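Local coordinates for conserved exported protein (Bacteroides fragilis, PDB 3CLW) that is of unknown function but probably hydrolyses O-glycosidic bonds on a TIM-barrel scaffold, at residues W28-F32 with N87-R91; M407-I412 with I429-D434. All blocks are in the same frame, centred on the assembly; numbering follows the deposited sequence.

Contact 1: residues W28-F32 with N87-R91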
loop_
_atom_site.group_PDB
_atom_site.type_symbol
_atom_site.label_atom_id
_atom_site.label_comp_id
_atom_site.label_asym_id
_atom_site.label_seq_id
_atom_site.Cartn_x
_atom_site.Cartn_y
_atom_site.Cartn_z
ATOM N N TRP A 28 4.032 13.707 0.784
ATOM C CA TRP A 28 5.225 14.537 0.952
ATOM C C TRP A 28 5.830 15.058 -0.347
ATOM O O TRP A 28 5.851 16.261 -0.553
ATOM C CB TRP A 28 6.290 13.837 1.782
ATOM C CG TRP A 28 5.838 13.447 3.150
ATOM C CD1 TRP A 28 4.741 13.919 3.852
ATOM C CD2 TRP A 28 6.474 12.482 4.001
ATOM N NE1 TRP A 28 4.677 13.293 5.089
ATOM C CE2 TRP A 28 5.729 12.416 5.198
ATOM C CE3 TRP A 28 7.624 11.691 3.875
ATOM C CZ2 TRP A 28 6.084 11.574 6.245
ATOM C CZ3 TRP A 28 7.992 10.862 4.955
ATOM C CH2 TRP A 28 7.222 10.813 6.106
ATOM N N ARG A 29 6.242 14.149 -1.230
ATOM C CA ARG A 29 7.061 14.492 -2.397
ATOM C C ARG A 29 6.323 14.840 -3.678
ATOM O O ARG A 29 6.767 15.705 -4.438
ATOM C CB ARG A 29 8.154 13.418 -2.583
ATOM C CG ARG A 29 8.931 13.318 -1.270
ATOM C CD ARG A 29 10.088 12.397 -1.289
ATOM N NE ARG A 29 9.763 11.055 -0.843
ATOM C CZ ARG A 29 9.915 10.570 0.384
ATOM N NH1 ARG A 29 10.329 11.304 1.399
ATOM N NH2 ARG A 29 9.624 9.307 0.581
ATOM N N CYS A 30 5.183 14.200 -3.896
ATOM C CA CYS A 30 4.389 14.410 -5.090
ATOM C C CYS A 30 3.825 15.822 -5.196
ATOM O O CYS A 30 3.601 16.340 -6.315
ATOM C CB CYS A 30 3.279 13.343 -5.185
ATOM S SG CYS A 30 4.007 11.714 -5.587
ATOM N N ALA A 31 3.621 16.462 -4.046
ATOM C CA ALA A 31 3.246 17.883 -4.057
ATOM C C ALA A 31 4.323 18.707 -4.798
ATOM O O ALA A 31 3.995 19.644 -5.530
ATOM C CB ALA A 31 3.038 18.408 -2.629
ATOM N N PHE A 32 5.593 18.350 -4.614
ATOM C CA PHE A 32 6.677 19.108 -5.251
ATOM C C PHE A 32 6.839 18.712 -6.703
ATOM O O PHE A 32 6.897 19.561 -7.557
ATOM C CB PHE A 32 7.994 18.964 -4.483
ATOM C CG PHE A 32 7.945 19.597 -3.136
ATOM C CD1 PHE A 32 8.161 20.972 -3.001
ATOM C CD2 PHE A 32 7.613 18.840 -1.995
ATOM C CE1 PHE A 32 8.090 21.584 -1.745
ATOM C CE2 PHE A 32 7.561 19.444 -0.745
ATOM C CZ PHE A 32 7.795 20.816 -0.621
ATOM N N ASN A 87 10.169 20.489 8.898
ATOM C CA ASN A 87 10.854 20.525 7.622
ATOM C C ASN A 87 9.853 20.793 6.500
ATOM O O ASN A 87 8.622 20.599 6.659
ATOM C CB ASN A 87 11.580 19.196 7.387
ATOM C CG ASN A 87 10.623 18.053 7.224
ATOM O OD1 ASN A 87 10.103 17.836 6.133
ATOM N ND2 ASN A 87 10.363 17.315 8.316
ATOM N N SER A 88 10.387 21.226 5.362
ATOM C CA SER A 88 9.561 21.712 4.276
ATOM C C SER A 88 9.005 20.615 3.384
ATOM O O SER A 88 7.991 20.830 2.716
ATOM C CB SER A 88 10.308 22.764 3.453
ATOM O OG SER A 88 11.416 22.185 2.810
ATOM N N TRP A 89 9.654 19.454 3.358
ATOM C CA TRP A 89 9.156 18.329 2.565
ATOM C C TRP A 89 7.786 17.811 3.055
ATOM O O TRP A 89 6.906 17.475 2.259
ATOM C CB TRP A 89 10.141 17.175 2.648
ATOM C CG TRP A 89 11.331 17.250 1.729
ATOM C CD1 TRP A 89 12.644 17.460 2.090
ATOM C CD2 TRP A 89 11.325 17.073 0.306
ATOM N NE1 TRP A 89 13.447 17.437 0.967
ATOM C CE2 TRP A 89 12.668 17.194 -0.137
ATOM C CE3 TRP A 89 10.312 16.830 -0.646
ATOM C CZ2 TRP A 89 13.021 17.066 -1.482
ATOM C CZ3 TRP A 89 10.663 16.696 -1.974
ATOM C CH2 TRP A 89 12.007 16.821 -2.382
ATOM N N ASN A 90 7.647 17.728 4.382
ATOM C CA ASN A 90 6.609 16.917 5.011
ATOM C C ASN A 90 5.412 17.705 5.521
ATOM O O ASN A 90 4.491 17.118 6.094
ATOM C CB ASN A 90 7.209 16.092 6.138
ATOM C CG ASN A 90 8.225 15.083 5.639
ATOM O OD1 ASN A 90 8.449 14.948 4.454
ATOM N ND2 ASN A 90 8.837 14.381 6.551
ATOM N N ARG A 91 5.439 19.020 5.307
ATOM C CA ARG A 91 4.317 19.904 5.612
ATOM C C ARG A 91 3.260 19.775 4.527
ATOM O O ARG A 91 3.586 19.499 3.363
ATOM C CB ARG A 91 4.794 21.362 5.684
ATOM C CG ARG A 91 5.431 21.713 7.024
ATOM C CD ARG A 91 6.174 23.047 6.959
ATOM N NE ARG A 91 7.073 23.169 8.097
ATOM C CZ ARG A 91 8.262 23.779 8.061
ATOM N NH1 ARG A 91 8.748 24.342 6.942
ATOM N NH2 ARG A 91 8.966 23.808 9.158
HETATM O O HOH W 1 3.450 15.075 7.218
HETATM O O HOH W 2 4.301 18.324 1.002
#
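N90 lays its side-chain amide over one face of the W28 indole. The amide stacks on the ring, its plane 22° from the indole, with OD1 over the face and offset toward the rim. OD1 of N90 sits closest, 3.2 Å from CD2 of W28, where the two rings of the indole join. CB of N90 adds a CH-pi contact, 3.9 Å from the centroid of the five-membered ring of W28 and nearly on its normal. Chi1 of N90 is -64°, which turns CG away from its own carbonyl carbon and lets CB and the amide share the indole face. ND2 of N90 bonds to the backbone O of F196. A water holds the indole edge: it accepts from NE1 of W28 at 3.0 Å and donates to the backbone O of N90 at 2.6 Å. N87 OD1 accepts from the backbone N of N90 in an Asx motif.

F32 and W89 make the other half of the contact. Their rings meet obliquely, planes at 72°, with CD2 of F32 3.6 Å from CE3 of W89. The F32 ring edge also meets the backbone O of S88, 3.3 Å from CZ. CG of R29 touches the same end of W89, while NE of R29 bonds to the O of V360. The contact joins the start of helix 30-36, just after strand 6-25, to the loop between strand 68-71 and helix 108-119; W357 packs edge-to-face with W28.

Contact 2: residues M407-I412 with I429-D434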
loop_
_atom_site.group_PDB
_atom_site.type_symbol
_atom_site.label_atom_id
_atom_site.label_comp_id
_atom_site.label_asym_id
_atom_site.label_seq_id
_atom_site.Cartn_x
_atom_site.Cartn_y
_atom_site.Cartn_z
ATOM N N MET A 407 -9.787 -9.957 -10.157
ATOM C CA MET A 407 -9.254 -11.300 -10.308
ATOM C C MET A 407 -9.376 -11.980 -8.969
ATOM O O MET A 407 -9.354 -11.329 -7.931
ATOM C CB MET A 407 -7.783 -11.289 -10.735
ATOM C CG MET A 407 -7.536 -11.033 -12.238
ATOM S SD MET A 407 -5.819 -11.375 -12.670
ATOM C CE MET A 407 -5.929 -11.141 -14.418
ATOM N N LYS A 408 -9.472 -13.297 -8.975
ATOM C CA LYS A 408 -9.441 -14.010 -7.721
ATOM C C LYS A 408 -8.190 -14.848 -7.638
ATOM O O LYS A 408 -7.740 -15.372 -8.645
ATOM C CB LYS A 408 -10.728 -14.814 -7.567
ATOM C CG LYS A 408 -11.885 -13.839 -7.394
ATOM C CD LYS A 408 -13.218 -14.493 -7.279
ATOM C CE LYS A 408 -14.261 -13.460 -6.888
ATOM N NZ LYS A 408 -15.525 -13.733 -7.645
ATOM N N ARG A 409 -7.599 -14.907 -6.453
ATOM C CA ARG A 409 -6.562 -15.868 -6.179
ATOM C C ARG A 409 -7.161 -17.287 -6.217
ATOM O O ARG A 409 -8.260 -17.521 -5.725
ATOM C CB ARG A 409 -5.901 -15.610 -4.824
ATOM C CG ARG A 409 -4.659 -16.422 -4.643
ATOM C CD ARG A 409 -3.903 -16.044 -3.412
ATOM N NE ARG A 409 -4.538 -16.540 -2.195
ATOM C CZ ARG A 409 -4.223 -17.692 -1.594
ATOM N NH1 ARG A 409 -3.320 -18.493 -2.133
ATOM N NH2 ARG A 409 -4.818 -18.055 -0.464
ATOM N N ILE A 410 -6.430 -18.214 -6.826
ATOM C CA ILE A 410 -6.883 -19.602 -6.970
ATOM C C ILE A 410 -5.758 -20.485 -6.479
ATOM O O ILE A 410 -4.645 -19.996 -6.239
ATOM C CB ILE A 410 -7.292 -19.936 -8.422
ATOM C CG1 ILE A 410 -6.124 -19.682 -9.406
ATOM C CG2 ILE A 410 -8.500 -19.120 -8.816
ATOM C CD1 ILE A 410 -6.480 -19.896 -10.851
ATOM N N ALA A 411 -6.051 -21.769 -6.284
ATOM C CA ALA A 411 -5.069 -22.714 -5.751
ATOM C C ALA A 411 -3.969 -23.067 -6.765
ATOM O O ALA A 411 -4.232 -23.243 -7.961
ATOM C CB ALA A 411 -5.779 -24.002 -5.275
ATOM N N ILE A 412 -2.747 -23.182 -6.270
ATOM C CA ILE A 412 -1.638 -23.744 -7.045
ATOM C C ILE A 412 -0.786 -24.542 -6.046
ATOM O O ILE A 412 -0.097 -23.982 -5.218
ATOM C CB ILE A 412 -0.819 -22.661 -7.848
ATOM C CG1 ILE A 412 0.423 -23.280 -8.524
ATOM C CG2 ILE A 412 -0.392 -21.491 -6.945
ATOM C CD1 ILE A 412 1.083 -22.431 -9.619
ATOM N N ILE A 429 5.108 -19.265 -4.882
ATOM C CA ILE A 429 4.360 -19.179 -6.097
ATOM C C ILE A 429 2.874 -19.165 -5.781
ATOM O O ILE A 429 2.424 -19.841 -4.859
ATOM C CB ILE A 429 4.812 -20.283 -7.095
ATOM C CG1 ILE A 429 3.941 -20.304 -8.353
ATOM C CG2 ILE A 429 4.782 -21.604 -6.432
ATOM C CD1 ILE A 429 4.547 -21.116 -9.478
ATOM N N SER A 430 2.138 -18.346 -6.544
ATOM C CA SER A 430 0.708 -18.089 -6.327
ATOM C C SER A 430 0.082 -17.822 -7.679
ATOM O O SER A 430 0.785 -17.445 -8.610
ATOM C CB SER A 430 0.500 -16.878 -5.382
ATOM O OG SER A 430 1.157 -15.696 -5.866
ATOM N N SER A 431 -1.230 -18.031 -7.792
ATOM C CA SER A 431 -1.943 -17.826 -9.054
ATOM C C SER A 431 -3.243 -17.060 -8.890
ATOM O O SER A 431 -3.816 -17.046 -7.804
ATOM C CB SER A 431 -2.201 -19.164 -9.759
ATOM O OG SER A 431 -0.988 -19.839 -10.009
ATOM N N TYR A 432 -3.708 -16.431 -9.968
ATOM C CA TYR A 432 -4.843 -15.495 -9.912
ATOM C C TYR A 432 -5.484 -15.590 -11.241
ATOM O O TYR A 432 -4.798 -15.855 -12.196
ATOM C CB TYR A 432 -4.384 -14.022 -9.673
ATOM C CG TYR A 432 -3.470 -13.928 -8.500
ATOM C CD1 TYR A 432 -3.950 -13.559 -7.256
ATOM C CD2 TYR A 432 -2.132 -14.267 -8.618
ATOM C CE1 TYR A 432 -3.134 -13.550 -6.169
ATOM C CE2 TYR A 432 -1.289 -14.244 -7.532
ATOM C CZ TYR A 432 -1.800 -13.891 -6.309
ATOM O OH TYR A 432 -0.979 -13.852 -5.222
ATOM N N THR A 433 -6.787 -15.359 -11.315
ATOM C CA THR A 433 -7.479 -15.408 -12.609
ATOM C C THR A 433 -8.696 -14.486 -12.706
ATOM O O THR A 433 -9.345 -14.189 -11.712
ATOM C CB THR A 433 -7.910 -16.853 -13.010
ATOM O OG1 THR A 433 -8.416 -16.847 -14.355
ATOM C CG2 THR A 433 -8.987 -17.401 -12.093
ATOM N N ASP A 434 -9.002 -14.056 -13.917
ATOM C CA ASP A 434 -10.279 -13.421 -14.197
ATOM C C ASP A 434 -11.174 -14.309 -15.082
ATOM O O ASP A 434 -12.161 -13.838 -15.647
ATOM C CB ASP A 434 -10.057 -12.061 -14.882
ATOM C CG ASP A 434 -9.354 -12.183 -16.250
ATOM O OD1 ASP A 434 -8.817 -13.264 -16.598
ATOM O OD2 ASP A 434 -9.329 -11.166 -16.977
HETATM O O HOH W 3 -2.403 -18.971 -5.098
#
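R409 lays the aliphatic part of its side chain along the Y432 ring, with CG 3.6 Å from CE1 of Y432. CB and CD of R409 run by the same ring atom. CG of R409 is anti to the backbone N (chi1 -169°), and this carries the chain along the ring toward the phenol end. The chain then bends at chi3, and the guanidinium plane stands 60° from the ring. NE of R409 bonds to OE1 of Q17. NH1 of R409 donates to a water that also bonds the backbone O of I410 and the backbone N of S431. At the far end of the ring, OH of Y432 pairs with OG of S430 at 2.9 Å.

Strands 408-414 and 427-433 are antiparallel neighbours in a region built largely from the chain's C-terminal strands, consistent with the beta domain that accompanies the TIM barrel in family 30 enzymes. K408 and T433 form a hydrogen-bonded pair: K408 N to T433 O is 2.9 Å, and T433 N to K408 O is 2.8 Å. R409 and Y432 follow as a non-hydrogen-bonded pair. Next, I410 N reaches S431 O at 3.0 Å, but from well above the carbonyl plane. Beyond this bond the water fills in between the strands. Strand 6-25 shares backbone hydrogen bonds with M407, R409 and A411, so strand 408-414 lies between it and strand 427-433.

On the face opposite R409 and Y432, CG2 and CD1 of I410 both meet the T433 methyl, CG2. At the other end of the pair, CD1 of I412 reaches 3.7 Å to CD1 of I429, the two side chains crossing at about a right angle. The same I412 methyl lies 3.3 Å from OG of S431, whose hydroxyl bonds to OG1 of T440. Helix 328-347 lies against S430 and Y432, with L346 on the tyrosine.

Contact 1 and contact 2 lie on opposite sides of the chain's centre. Their centres are about 38 Å apart and their nearest atoms about 26 Å, so they do not touch. Contact 1 is a surface contact of loops and a helix start. It relies on aromatic rings, a stacked amide and a bridging water. Contact 2 is partly buried and joins two strands through three backbone hydrogen bonds and side-chain packing on both faces. Both involve elements next to strand 6-25: 28-32 follows it in sequence, and 407-412 pairs with it. Contact 1 closes before contact 2 opens along the chain.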